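Local coordinates for protein aromatic-L-amino-acid decarboxylase (Catharanthus roseus, PDB 6EEW) that decarboxylates L-tryptophan to tryptamine and 5-hydroxy-L-tryptophan to serotonin, with pyridoxal 5'-phosphate as its cofactor, at residues Lys240-Glu243 with Asp244-Ala248; Thr267-Val270 with Asp271-Glu275; Asp305-Glu308 with Arg309-Ser312; His336-Leu339 with Arg340-Thr344. One frame throughout, in Å; residues are numbered along the deposited sequence.

In the fold
The four contacts are local and follow one another in series; none nests inside or crosses another, and each is made between neighbours along one or two turns of backbone and closes no long loop. Interaction 1 forms the last turns of helix 235-247, on the crossover from strand 220-223 to strand 251-258. Interaction 2 starts helix 270-280, which leads on to strand 283-287. Interaction 3 closes a short 3-10 turn just before strand 312-315, and its Arg309 reaches back to Asp271 and Ser274, so interactions 2 and 3 touch. Interactions 1 to 3 tie elements beside the large mixed sheet; interaction 4, past strand 328-332, ends helix 335-341 among helices 167-186 and 346-350 and the second subunit.

Interaction 1: Lys240-Glu243 with Asp244-Ala248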
ATOM      1  N   LYS A 240       0.255   8.354  35.840  1.00 68.75           N
ATOM      2  CA  LYS A 240      -0.758   7.854  36.758  1.00 66.72           C
ATOM      3  C   LYS A 240      -1.468   6.644  36.153  1.00 70.57           C
ATOM      4  O   LYS A 240      -1.639   5.606  36.812  1.00 69.60           O
ATOM      5  CB  LYS A 240      -1.747   8.972  37.088  1.00 63.49           C
ATOM      6  CG  LYS A 240      -2.841   8.555  38.041  1.00 72.28           C
ATOM      7  CD  LYS A 240      -2.202   8.046  39.327  1.00 79.73           C
ATOM      8  CE  LYS A 240      -3.229   7.575  40.333  1.00 87.75           C
ATOM      9  NZ  LYS A 240      -2.561   6.965  41.515  1.00 94.58           N
ATOM     10  N   MET A 241      -1.843   6.745  34.873  1.00 74.30           N
ATOM     11  CA  MET A 241      -2.513   5.627  34.207  1.00 67.44           C
ATOM     12  C   MET A 241      -1.623   4.389  34.165  1.00 64.47           C
ATOM     13  O   MET A 241      -2.071   3.276  34.467  1.00 70.64           O
ATOM     14  CB  MET A 241      -2.942   6.033  32.795  1.00 68.46           C
ATOM     15  CG  MET A 241      -3.988   7.147  32.745  1.00 68.29           C
ATOM     16  SD  MET A 241      -4.291   7.771  31.075  1.00 69.47           S
ATOM     17  CE  MET A 241      -4.932   6.300  30.269  1.00 67.60           C
ATOM     18  N   VAL A 242      -0.361   4.560  33.776  1.00 60.55           N
ATOM     19  CA  VAL A 242       0.545   3.422  33.658  1.00 59.79           C
ATOM     20  C   VAL A 242       0.733   2.747  35.007  1.00 64.57           C
ATOM     21  O   VAL A 242       0.725   1.514  35.109  1.00 65.74           O
ATOM     22  CB  VAL A 242       1.893   3.867  33.061  1.00 61.35           C
ATOM     23  CG1 VAL A 242       2.904   2.729  33.123  1.00 62.86           C
ATOM     24  CG2 VAL A 242       1.717   4.351  31.619  1.00 58.29           C
ATOM     25  N   GLU A 243       0.884   3.533  36.070  1.00 69.75           N
ATOM     26  CA  GLU A 243       1.147   2.926  37.369  1.00 69.99           C
ATOM     27  C   GLU A 243      -0.092   2.227  37.915  1.00 70.85           C
ATOM     28  O   GLU A 243       0.023   1.195  38.593  1.00 66.38           O
ATOM     29  CB  GLU A 243       1.688   3.985  38.330  1.00 67.00           C
ATOM     30  CG  GLU A 243       3.099   4.424  37.930  1.00 69.14           C
ATOM     31  CD  GLU A 243       3.673   5.532  38.800  1.00 73.72           C
ATOM     32  OE1 GLU A 243       2.882   6.317  39.372  1.00 76.21           O
ATOM     33  OE2 GLU A 243       4.919   5.630  38.892  1.00 69.01           O
ATOM     34  N   ASP A 244      -1.283   2.762  37.632  1.00 73.77           N
ATOM     35  CA  ASP A 244      -2.493   2.043  38.010  1.00 71.95           C
ATOM     36  C   ASP A 244      -2.615   0.739  37.231  1.00 72.81           C
ATOM     37  O   ASP A 244      -3.025  -0.289  37.789  1.00 69.09           O
ATOM     38  CB  ASP A 244      -3.719   2.934  37.814  1.00 74.58           C
ATOM     39  CG  ASP A 244      -3.751   4.109  38.797  1.00 86.23           C
ATOM     40  OD1 ASP A 244      -2.941   4.117  39.751  1.00 89.08           O
ATOM     41  OD2 ASP A 244      -4.579   5.027  38.617  1.00 90.39           O
ATOM     42  N   ASP A 245      -2.236   0.747  35.949  1.00 66.92           N
ATOM     43  CA  ASP A 245      -2.285  -0.487  35.172  1.00 66.63           C
ATOM     44  C   ASP A 245      -1.302  -1.515  35.708  1.00 65.46           C
ATOM     45  O   ASP A 245      -1.614  -2.711  35.762  1.00 68.24           O
ATOM     46  CB  ASP A 245      -1.998  -0.201  33.702  1.00 62.84           C
ATOM     47  CG  ASP A 245      -3.163   0.450  33.014  1.00 65.12           C
ATOM     48  OD1 ASP A 245      -4.313   0.193  33.438  1.00 68.93           O
ATOM     49  OD2 ASP A 245      -2.935   1.208  32.049  1.00 61.55           O
ATOM     50  N   VAL A 246      -0.105  -1.070  36.086  1.00 57.96           N
ATOM     51  CA  VAL A 246       0.879  -1.981  36.661  1.00 64.31           C
ATOM     52  C   VAL A 246       0.367  -2.552  37.975  1.00 66.95           C
ATOM     53  O   VAL A 246       0.564  -3.736  38.272  1.00 68.54           O
ATOM     54  CB  VAL A 246       2.230  -1.267  36.847  1.00 71.03           C
ATOM     55  CG1 VAL A 246       3.139  -2.071  37.776  1.00 73.18           C
ATOM     56  CG2 VAL A 246       2.898  -1.069  35.509  1.00 66.55           C
ATOM     57  N   ALA A 247      -0.279  -1.715  38.793  1.00 68.01           N
ATOM     58  CA  ALA A 247      -0.800  -2.189  40.075  1.00 73.54           C
ATOM     59  C   ALA A 247      -1.868  -3.259  39.886  1.00 79.49           C
ATOM     60  O   ALA A 247      -1.952  -4.209  40.677  1.00 84.97           O
ATOM     61  CB  ALA A 247      -1.367  -1.019  40.873  1.00 63.54           C
ATOM     62  N   ALA A 248      -2.692  -3.123  38.848  1.00 77.51           N
ATOM     63  CA  ALA A 248      -3.750  -4.085  38.567  1.00 72.11           C
ATOM     64  C   ALA A 248      -3.253  -5.300  37.807  1.00 68.01           C
ATOM     65  O   ALA A 248      -4.074  -6.127  37.404  1.00 69.21           O
ATOM     66  CB  ALA A 248      -4.887  -3.425  37.784  1.00 70.68           C
TER
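Lys240 and Asp244 meet one turn apart on the closing turns of helix 235-247, which carries the chain from strand 220-223 to strand 251-258 in the fold type I (aspartate aminotransferase-like) architecture of pyridoxal-phosphate enzymes. The backbone bonds are regular alpha-helical i to i+4 pairs. Asp244 N donates to Lys240 O at 3.0 Å, Asp245 N to Met241 O at 2.9 Å, and Val246 N and Ala247 N repeat the pattern to Val242 O and Glu243 O.

Charge contacts split between two sides of the helix. On the exposed side, Lys240 NZ forms a long, weak salt bridge with Asp244 OD1 at 3.4 Å. The lysine chain leaves anti to its own nitrogen and bends at chi2 (58°), which carries Lys240 CE across the carboxylate, 3.4 Å from Asp244 OD2. Glu243, further round, is paired through OE2 with Arg239. On the sheet side the buried Asp245 folds back beside its own backbone N (chi1 -75°), and its OD2 takes a salt bridge from Arg221 and a hydrogen bond with the hydroxyl of Tyr197. With an alanine here, Arg221 would probably lose its buried counter-charge and the Tyr197 hydroxyl would be set free to turn, weakening the tie between helix and sheet.

Apolar contacts face the sheet and helix 270-280. Val242 reaches Phe280 of helix 270-280, and both Val242 and Val246 lie on Pro252 of strand 251-258. The two valines barely meet each other, with Val242 CG1 4.5 Å from Val246 CG2, but Val246 CG2 sits only 3.4 Å from Val242 O.

Interaction 2: Thr267-Val270 with Asp271-Glu275; sequences TDPV and DSLSE
Pro269 and Leu273 make the tight side of this first turn of helix 270-280, where Pro269 holds the N-cap position. Leu273 N donates to Pro269 O at 3.1 Å, nearly along the C=O axis, and Leu273 CG lies against the same oxygen, also at 3.1 Å. The leucine CD1 spreads between Pro269 CD, at 3.7 Å, and Asp268 CB, while Leu238 of helix 235-247 packs on the leucine. Closer still is the grip on Val270 O: Ser274 OG at 2.7 Å and Ser274 N at 2.9 Å reach it from opposite faces of its carbonyl plane.

The partly exposed side is looser. Ser272 OG rests on the proline ring, 3.4 Å from CG, without a polar bond across the turn. Asp271 curls back with CG between its backbone N and carbonyl carbon (chi1 45°), and OD1 accepts Ser272 N at 2.7 Å in a bent bond tilted from the carboxylate plane. A carboxylate near a helix N terminus is likely to be favoured by the dipole.

Since the Ser274 hydroxyl gives its proton to Val270 O, it meets Arg309 NE as an acceptor, and that bond joins the helix start to the chain before strand 312-315.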
ATOM      1  N   THR A 267       0.384  18.706  20.105  1.00 46.05           N
ATOM      2  CA  THR A 267       1.726  18.128  20.127  1.00 48.39           C
ATOM      3  C   THR A 267       1.947  17.418  21.452  1.00 53.65           C
ATOM      4  O   THR A 267       1.905  18.052  22.514  1.00 59.44           O
ATOM      5  CB  THR A 267       2.806  19.207  19.927  1.00 48.93           C
ATOM      6  OG1 THR A 267       2.596  20.270  20.859  1.00 59.00           O
ATOM      7  CG2 THR A 267       2.779  19.789  18.535  1.00 41.75           C
ATOM      8  N   ASP A 268       2.177  16.129  21.391  1.00 47.98           N
ATOM      9  CA  ASP A 268       2.539  15.422  22.610  1.00 50.71           C
ATOM     10  C   ASP A 268       4.020  15.617  22.888  1.00 44.09           C
ATOM     11  O   ASP A 268       4.827  15.587  21.956  1.00 46.85           O
ATOM     12  CB  ASP A 268       2.223  13.935  22.487  1.00 59.10           C
ATOM     13  CG  ASP A 268       0.755  13.671  22.236  1.00 69.01           C
ATOM     14  OD1 ASP A 268      -0.085  14.308  22.909  1.00 65.11           O
ATOM     15  OD2 ASP A 268       0.448  12.840  21.350  1.00 79.48           O
ATOM     16  N   PRO A 269       4.407  15.794  24.157  1.00 50.59           N
ATOM     17  CA  PRO A 269       5.805  16.132  24.468  1.00 52.68           C
ATOM     18  C   PRO A 269       6.678  14.889  24.395  1.00 53.36           C
ATOM     19  O   PRO A 269       6.643  14.033  25.283  1.00 49.70           O
ATOM     20  CB  PRO A 269       5.714  16.701  25.896  1.00 51.66           C
ATOM     21  CG  PRO A 269       4.548  15.993  26.504  1.00 53.72           C
ATOM     22  CD  PRO A 269       3.566  15.738  25.363  1.00 52.96           C
ATOM     23  N   VAL A 270       7.468  14.790  23.325  1.00 50.85           N
ATOM     24  CA  VAL A 270       8.297  13.605  23.121  1.00 51.38           C
ATOM     25  C   VAL A 270       9.283  13.422  24.267  1.00 55.42           C
ATOM     26  O   VAL A 270       9.494  12.302  24.747  1.00 56.12           O
ATOM     27  CB  VAL A 270       9.022  13.690  21.765  1.00 54.47           C
ATOM     28  CG1 VAL A 270      10.096  12.630  21.684  1.00 53.56           C
ATOM     29  CG2 VAL A 270       8.026  13.532  20.622  1.00 57.51           C
ATOM     30  N   ASP A 271       9.886  14.517  24.737  1.00 60.55           N
ATOM     31  CA  ASP A 271      10.995  14.416  25.686  1.00 59.94           C
ATOM     32  C   ASP A 271      10.559  13.792  27.007  1.00 53.24           C
ATOM     33  O   ASP A 271      11.245  12.908  27.532  1.00 56.50           O
ATOM     34  CB  ASP A 271      11.629  15.794  25.914  1.00 61.04           C
ATOM     35  CG  ASP A 271      10.598  16.880  26.118  1.00 68.46           C
ATOM     36  OD1 ASP A 271       9.397  16.529  26.215  1.00 66.31           O
ATOM     37  OD2 ASP A 271      10.985  18.078  26.150  1.00 76.22           O
ATOM     38  N   SER A 272       9.440  14.253  27.583  1.00 49.64           N
ATOM     39  CA  SER A 272       8.983  13.685  28.858  1.00 54.58           C
ATOM     40  C   SER A 272       8.316  12.316  28.683  1.00 60.20           C
ATOM     41  O   SER A 272       8.537  11.390  29.491  1.00 58.85           O
ATOM     42  CB  SER A 272       8.019  14.649  29.545  1.00 54.29           C
ATOM     43  OG  SER A 272       6.968  15.019  28.674  1.00 59.74           O
ATOM     44  N   LEU A 273       7.489  12.175  27.635  1.00 60.67           N
ATOM     45  CA  LEU A 273       6.770  10.923  27.427  1.00 56.17           C
ATOM     46  C   LEU A 273       7.726   9.777  27.152  1.00 58.16           C
ATOM     47  O   LEU A 273       7.502   8.654  27.613  1.00 61.93           O
ATOM     48  CB  LEU A 273       5.768  11.063  26.280  1.00 49.73           C
ATOM     49  CG  LEU A 273       4.608  12.030  26.496  1.00 47.30           C
ATOM     50  CD1 LEU A 273       3.730  12.084  25.261  1.00 44.85           C
ATOM     51  CD2 LEU A 273       3.800  11.633  27.723  1.00 46.98           C
ATOM     52  N   SER A 274       8.784  10.028  26.387  1.00 58.63           N
ATOM     53  CA  SER A 274       9.716   8.949  26.086  1.00 60.53           C
ATOM     54  C   SER A 274      10.459   8.519  27.336  1.00 66.07           C
ATOM     55  O   SER A 274      10.751   7.332  27.515  1.00 66.82           O
ATOM     56  CB  SER A 274      10.694   9.380  24.996  1.00 59.61           C
ATOM     57  OG  SER A 274      11.449  10.502  25.413  1.00 67.47           O
ATOM     58  N   GLU A 275      10.798   9.477  28.201  1.00 67.74           N
ATOM     59  CA  GLU A 275      11.369   9.131  29.495  1.00 70.38           C
ATOM     60  C   GLU A 275      10.454   8.171  30.238  1.00 61.41           C
ATOM     61  O   GLU A 275      10.917   7.199  30.853  1.00 48.90           O
ATOM     62  CB  GLU A 275      11.605  10.399  30.318  1.00 79.14           C
ATOM     63  CG  GLU A 275      12.572  10.208  31.470  1.00 92.00           C
ATOM     64  CD  GLU A 275      13.981   9.882  31.007  1.00100.63           C
ATOM     65  OE1 GLU A 275      14.709  10.816  30.596  1.00102.24           O
ATOM     66  OE2 GLU A 275      14.357   8.689  31.049  1.00103.90           O
TER

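Interaction 3: Asp305-Glu308 with Arg309-Ser312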
ATOM      1  N   ASP A 305      13.122  16.733  20.360  1.00 56.59           N
ATOM      2  CA  ASP A 305      14.052  16.567  21.468  1.00 55.70           C
ATOM      3  C   ASP A 305      13.653  15.332  22.264  1.00 51.25           C
ATOM      4  O   ASP A 305      12.490  15.178  22.645  1.00 44.23           O
ATOM      5  CB  ASP A 305      14.068  17.810  22.369  1.00 56.84           C
ATOM      6  CG  ASP A 305      14.843  18.984  21.761  1.00 64.45           C
ATOM      7  OD1 ASP A 305      15.523  18.808  20.723  1.00 65.84           O
ATOM      8  OD2 ASP A 305      14.773  20.091  22.342  1.00 67.64           O
ATOM      9  N   GLY A 306      14.636  14.479  22.564  1.00 53.85           N
ATOM     10  CA  GLY A 306      14.389  13.188  23.177  1.00 54.10           C
ATOM     11  C   GLY A 306      14.199  12.025  22.222  1.00 53.00           C
ATOM     12  O   GLY A 306      14.043  10.886  22.680  1.00 62.22           O
ATOM     13  N   ILE A 307      14.237  12.257  20.907  1.00 53.29           N
ATOM     14  CA  ILE A 307      13.995  11.175  19.958  1.00 52.45           C
ATOM     15  C   ILE A 307      14.954  10.012  20.161  1.00 54.38           C
ATOM     16  O   ILE A 307      14.669   8.891  19.727  1.00 57.14           O
ATOM     17  CB  ILE A 307      14.065  11.708  18.517  1.00 56.86           C
ATOM     18  CG1 ILE A 307      13.570  10.648  17.516  1.00 56.79           C
ATOM     19  CG2 ILE A 307      15.481  12.172  18.191  1.00 57.25           C
ATOM     20  CD1 ILE A 307      12.090  10.306  17.631  1.00 48.92           C
ATOM     21  N   GLU A 308      16.102  10.250  20.802  1.00 59.66           N
ATOM     22  CA  GLU A 308      17.038   9.157  21.043  1.00 59.74           C
ATOM     23  C   GLU A 308      16.487   8.116  22.010  1.00 56.19           C
ATOM     24  O   GLU A 308      16.932   6.966  21.974  1.00 58.58           O
ATOM     25  CB  GLU A 308      18.379   9.701  21.544  1.00 58.58           C
ATOM     26  CG  GLU A 308      18.315  10.505  22.831  1.00 51.60           C
ATOM     27  CD  GLU A 308      18.101  11.990  22.565  1.00 65.02           C
ATOM     28  OE1 GLU A 308      17.789  12.354  21.407  1.00 71.30           O
ATOM     29  OE2 GLU A 308      18.264  12.800  23.506  1.00 72.16           O
ATOM     30  N   ARG A 309      15.519   8.475  22.851  1.00 53.36           N
ATOM     31  CA  ARG A 309      14.911   7.502  23.749  1.00 55.71           C
ATOM     32  C   ARG A 309      13.741   6.766  23.111  1.00 56.97           C
ATOM     33  O   ARG A 309      13.202   5.833  23.722  1.00 58.53           O
ATOM     34  CB  ARG A 309      14.413   8.182  25.025  1.00 56.70           C
ATOM     35  CG  ARG A 309      15.494   8.700  25.936  1.00 62.17           C
ATOM     36  CD  ARG A 309      14.885   9.262  27.218  1.00 64.47           C
ATOM     37  NE  ARG A 309      14.113  10.477  26.965  1.00 61.75           N
ATOM     38  CZ  ARG A 309      14.642  11.696  26.902  1.00 60.20           C
ATOM     39  NH1 ARG A 309      15.951  11.859  27.058  1.00 61.58           N
ATOM     40  NH2 ARG A 309      13.871  12.753  26.670  1.00 53.67           N
ATOM     41  N   VAL A 310      13.352   7.159  21.920  1.00 47.99           N
ATOM     42  CA  VAL A 310      12.110   6.730  21.302  1.00 51.21           C
ATOM     43  C   VAL A 310      12.317   5.441  20.521  1.00 49.24           C
ATOM     44  O   VAL A 310      13.401   5.151  20.002  1.00 47.01           O
ATOM     45  CB  VAL A 310      11.551   7.859  20.417  1.00 48.97           C
ATOM     46  CG1 VAL A 310      10.656   7.282  19.343  1.00 47.47           C
ATOM     47  CG2 VAL A 310      10.751   8.802  21.288  1.00 40.17           C
ATOM     48  N   ASP A 311      11.255   4.643  20.447  1.00 47.35           N
ATOM     49  CA  ASP A 311      11.375   3.356  19.783  1.00 45.53           C
ATOM     50  C   ASP A 311      11.163   3.469  18.282  1.00 49.65           C
ATOM     51  O   ASP A 311      11.968   2.952  17.504  1.00 49.20           O
ATOM     52  CB  ASP A 311      10.369   2.380  20.370  1.00 52.21           C
ATOM     53  CG  ASP A 311      10.637   2.092  21.806  1.00 56.77           C
ATOM     54  OD1 ASP A 311      11.665   1.446  22.108  1.00 57.09           O
ATOM     55  OD2 ASP A 311       9.815   2.528  22.633  1.00 63.98           O
ATOM     56  N   SER A 312      10.151   4.211  17.844  1.00 51.52           N
ATOM     57  CA  SER A 312       9.980   4.331  16.402  1.00 43.67           C
ATOM     58  C   SER A 312       9.406   5.691  16.069  1.00 43.80           C
ATOM     59  O   SER A 312       8.861   6.386  16.932  1.00 39.98           O
ATOM     60  CB  SER A 312       9.101   3.206  15.821  1.00 39.09           C
ATOM     61  OG  SER A 312       7.897   2.967  16.558  1.00 36.81           O
TER
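A short 3-10 turn at Ile307-Arg309, leading from the loop after helix 298-301 into strand 312-315, is closed by two i to i+3 bonds. Arg309 N donates to Gly306 O at 2.8 Å and Val310 N to Ile307 O at 3.1 Å. The second donor stands well above the carbonyl plane, 68° out of it, consistent with tight 3-10 winding.

Gly306 has a positive phi (92°), a backbone shape that suits glycine, and its bare CA lets the guanidinium lie close. The Arg309 chain bends at chi3 (-68°), swinging its guanidinium back over the turn and setting one face over Gly306 CA, 3.6 Å from NH2. Glu308 adds only a loose attraction: OE2 is 4.3 Å from Arg309 NH1, well out of the guanidinium plane, with no N-H aimed at it. On the buried side Ile307 CD1 crosses to Val310 CB at 3.7 Å, and Val310 packs on Val270 of helix 270-280 and Val286 of strand 283-287.

With NH2 bonded to the carbonyl of Asp271, besides its NE bond, the guanidinium is fixed in rotation mainly by uncharged acceptors; its charge is probably offset only weakly, by Glu275 in a long ion pair and the more distant Glu308.

Interaction 4: His336-Leu339 with Arg340-Thr344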
ATOM      1  N   HIS A 336      15.698  -5.512  14.458  1.00 44.59           N
ATOM      2  CA  HIS A 336      15.535  -6.936  14.720  1.00 46.22           C
ATOM      3  C   HIS A 336      14.236  -7.229  15.465  1.00 55.30           C
ATOM      4  O   HIS A 336      13.650  -8.300  15.285  1.00 54.47           O
ATOM      5  CB  HIS A 336      16.735  -7.480  15.489  1.00 50.52           C
ATOM      6  CG  HIS A 336      16.737  -7.109  16.937  1.00 61.24           C
ATOM      7  ND1 HIS A 336      16.391  -7.998  17.934  1.00 63.87           N
ATOM      8  CD2 HIS A 336      17.039  -5.944  17.557  1.00 59.89           C
ATOM      9  CE1 HIS A 336      16.477  -7.393  19.107  1.00 61.98           C
ATOM     10  NE2 HIS A 336      16.872  -6.149  18.904  1.00 63.11           N
ATOM     11  N   LEU A 337      13.747  -6.296  16.284  1.00 59.14           N
ATOM     12  CA  LEU A 337      12.453  -6.542  16.911  1.00 52.02           C
ATOM     13  C   LEU A 337      11.343  -6.521  15.873  1.00 53.05           C
ATOM     14  O   LEU A 337      10.454  -7.381  15.888  1.00 58.36           O
ATOM     15  CB  LEU A 337      12.178  -5.507  17.997  1.00 44.06           C
ATOM     16  CG  LEU A 337      13.086  -5.488  19.215  1.00 46.09           C
ATOM     17  CD1 LEU A 337      12.755  -4.272  20.074  1.00 49.46           C
ATOM     18  CD2 LEU A 337      12.917  -6.769  20.021  1.00 40.75           C
ATOM     19  N   LEU A 338      11.416  -5.583  14.923  1.00 50.45           N
ATOM     20  CA  LEU A 338      10.443  -5.547  13.834  1.00 49.08           C
ATOM     21  C   LEU A 338      10.510  -6.812  12.990  1.00 48.76           C
ATOM     22  O   LEU A 338       9.483  -7.404  12.647  1.00 39.83           O
ATOM     23  CB  LEU A 338      10.692  -4.338  12.944  1.00 43.07           C
ATOM     24  CG  LEU A 338       9.708  -4.191  11.781  1.00 43.69           C
ATOM     25  CD1 LEU A 338       8.328  -3.809  12.309  1.00 39.82           C
ATOM     26  CD2 LEU A 338      10.228  -3.197  10.744  1.00 35.94           C
ATOM     27  N   LEU A 339      11.719  -7.202  12.600  1.00 52.95           N
ATOM     28  CA  LEU A 339      11.914  -8.372  11.764  1.00 45.36           C
ATOM     29  C   LEU A 339      11.402  -9.635  12.453  1.00 50.37           C
ATOM     30  O   LEU A 339      10.635 -10.405  11.865  1.00 53.82           O
ATOM     31  CB  LEU A 339      13.394  -8.483  11.406  1.00 43.31           C
ATOM     32  CG  LEU A 339      13.728  -7.748  10.113  1.00 43.12           C
ATOM     33  CD1 LEU A 339      12.922  -6.465  10.030  1.00 53.01           C
ATOM     34  CD2 LEU A 339      15.209  -7.459  10.018  1.00 37.75           C
ATOM     35  N   ARG A 340      11.770  -9.845  13.723  1.00 46.24           N
ATOM     36  CA  ARG A 340      11.228 -10.986  14.446  1.00 52.91           C
ATOM     37  C   ARG A 340       9.715 -10.957  14.402  1.00 51.16           C
ATOM     38  O   ARG A 340       9.063 -11.991  14.191  1.00 43.22           O
ATOM     39  CB  ARG A 340      11.715 -10.979  15.894  1.00 63.50           C
ATOM     40  CG  ARG A 340      13.184 -11.260  16.016  1.00 67.74           C
ATOM     41  CD  ARG A 340      13.624 -11.349  17.449  1.00 64.78           C
ATOM     42  NE  ARG A 340      13.131 -12.540  18.127  1.00 57.81           N
ATOM     43  CZ  ARG A 340      13.696 -13.733  17.989  1.00 57.73           C
ATOM     44  NH1 ARG A 340      14.732 -13.875  17.174  1.00 59.30           N
ATOM     45  NH2 ARG A 340      13.225 -14.779  18.651  1.00 51.79           N
ATOM     46  N   ALA A 341       9.134  -9.768  14.582  1.00 47.14           N
ATOM     47  CA  ALA A 341       7.682  -9.680  14.650  1.00 53.74           C
ATOM     48  C   ALA A 341       7.029 -10.105  13.340  1.00 53.82           C
ATOM     49  O   ALA A 341       5.971 -10.742  13.350  1.00 49.39           O
ATOM     50  CB  ALA A 341       7.264  -8.255  15.007  1.00 52.93           C
ATOM     51  N   LEU A 342       7.653  -9.782  12.202  1.00 46.56           N
ATOM     52  CA  LEU A 342       7.004  -9.890  10.898  1.00 48.92           C
ATOM     53  C   LEU A 342       7.373 -11.164  10.140  1.00 57.28           C
ATOM     54  O   LEU A 342       7.275 -11.198   8.908  1.00 63.52           O
ATOM     55  CB  LEU A 342       7.337  -8.665  10.045  1.00 48.46           C
ATOM     56  CG  LEU A 342       6.366  -7.488  10.099  1.00 51.07           C
ATOM     57  CD1 LEU A 342       5.824  -7.297  11.521  1.00 50.47           C
ATOM     58  CD2 LEU A 342       7.055  -6.223   9.609  1.00 54.90           C
ATOM     59  N   THR A 343       7.776 -12.222  10.835  1.00 56.21           N
ATOM     60  CA  THR A 343       8.090 -13.468  10.152  1.00 51.65           C
ATOM     61  C   THR A 343       7.719 -14.633  11.046  1.00 47.67           C
ATOM     62  O   THR A 343       7.583 -14.490  12.263  1.00 37.16           O
ATOM     63  CB  THR A 343       9.572 -13.566   9.779  1.00 57.43           C
ATOM     64  OG1 THR A 343       9.791 -14.769   9.033  1.00 58.56           O
ATOM     65  CG2 THR A 343      10.420 -13.624  11.030  1.00 55.63           C
ATOM     66  N   THR A 344       7.485 -15.786  10.419  1.00 49.14           N
ATOM     67  CA  THR A 344       7.302 -17.025  11.155  1.00 52.58           C
ATOM     68  C   THR A 344       8.506 -17.948  11.016  1.00 60.49           C
ATOM     69  O   THR A 344       8.518 -19.028  11.617  1.00 64.99           O
ATOM     70  CB  THR A 344       6.016 -17.744  10.720  1.00 59.74           C
ATOM     71  OG1 THR A 344       5.924 -17.789   9.288  1.00 66.43           O
ATOM     72  CG2 THR A 344       4.788 -17.044  11.286  1.00 54.84           C
TER
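His336 O receives Arg340 N at 2.9 Å in an almost straight bond (N-H...O 169°), and the arginine's own side chain crowds the same oxygen, with CG 3.1 Å away. The His336 ring meets this chain only loosely, ND1 lying 4.4 Å from Arg340 CD. One residue on, Ala341 N bonds Leu337 O at 3.0 Å, the last regular helical pair of helix 335-341.

Leu342 then leaves helical geometry, and its amide is shared: Leu342 N makes weak bonds to Leu338 O at 3.0 Å and to Leu339 O at 3.1 Å, bent in both cases. This sharing is consistent with the helix ending here. Thr343 CG2 comes within 3.3 Å of Leu339 O, while the threonine hydroxyl bonds the amide of Asn345.

Leu338 carries the apolar part. With CG anti to the backbone N (chi1 -179°) and chi2 near 70°, its CD1 is turned to Leu342 CD2, which it touches at 3.8 Å. A serine in place of Leu342 would probably open a gap beside Leu338 and take away the packing on Leu212 of the second subunit.

Arg340 points elsewhere, pairing with Glu184 and reaching the carbonyl of Leu349. Lys211 of the second subunit bonds the carbonyls of Arg340 and Thr343, joining the helix end to the dimer interface. Within its own chain the turn lies between two helices: Leu338 and Ala341 pack on helix 167-186, Leu339 and Thr343 on Tyr348, an L-tryptophan-binding residue of helix 346-350.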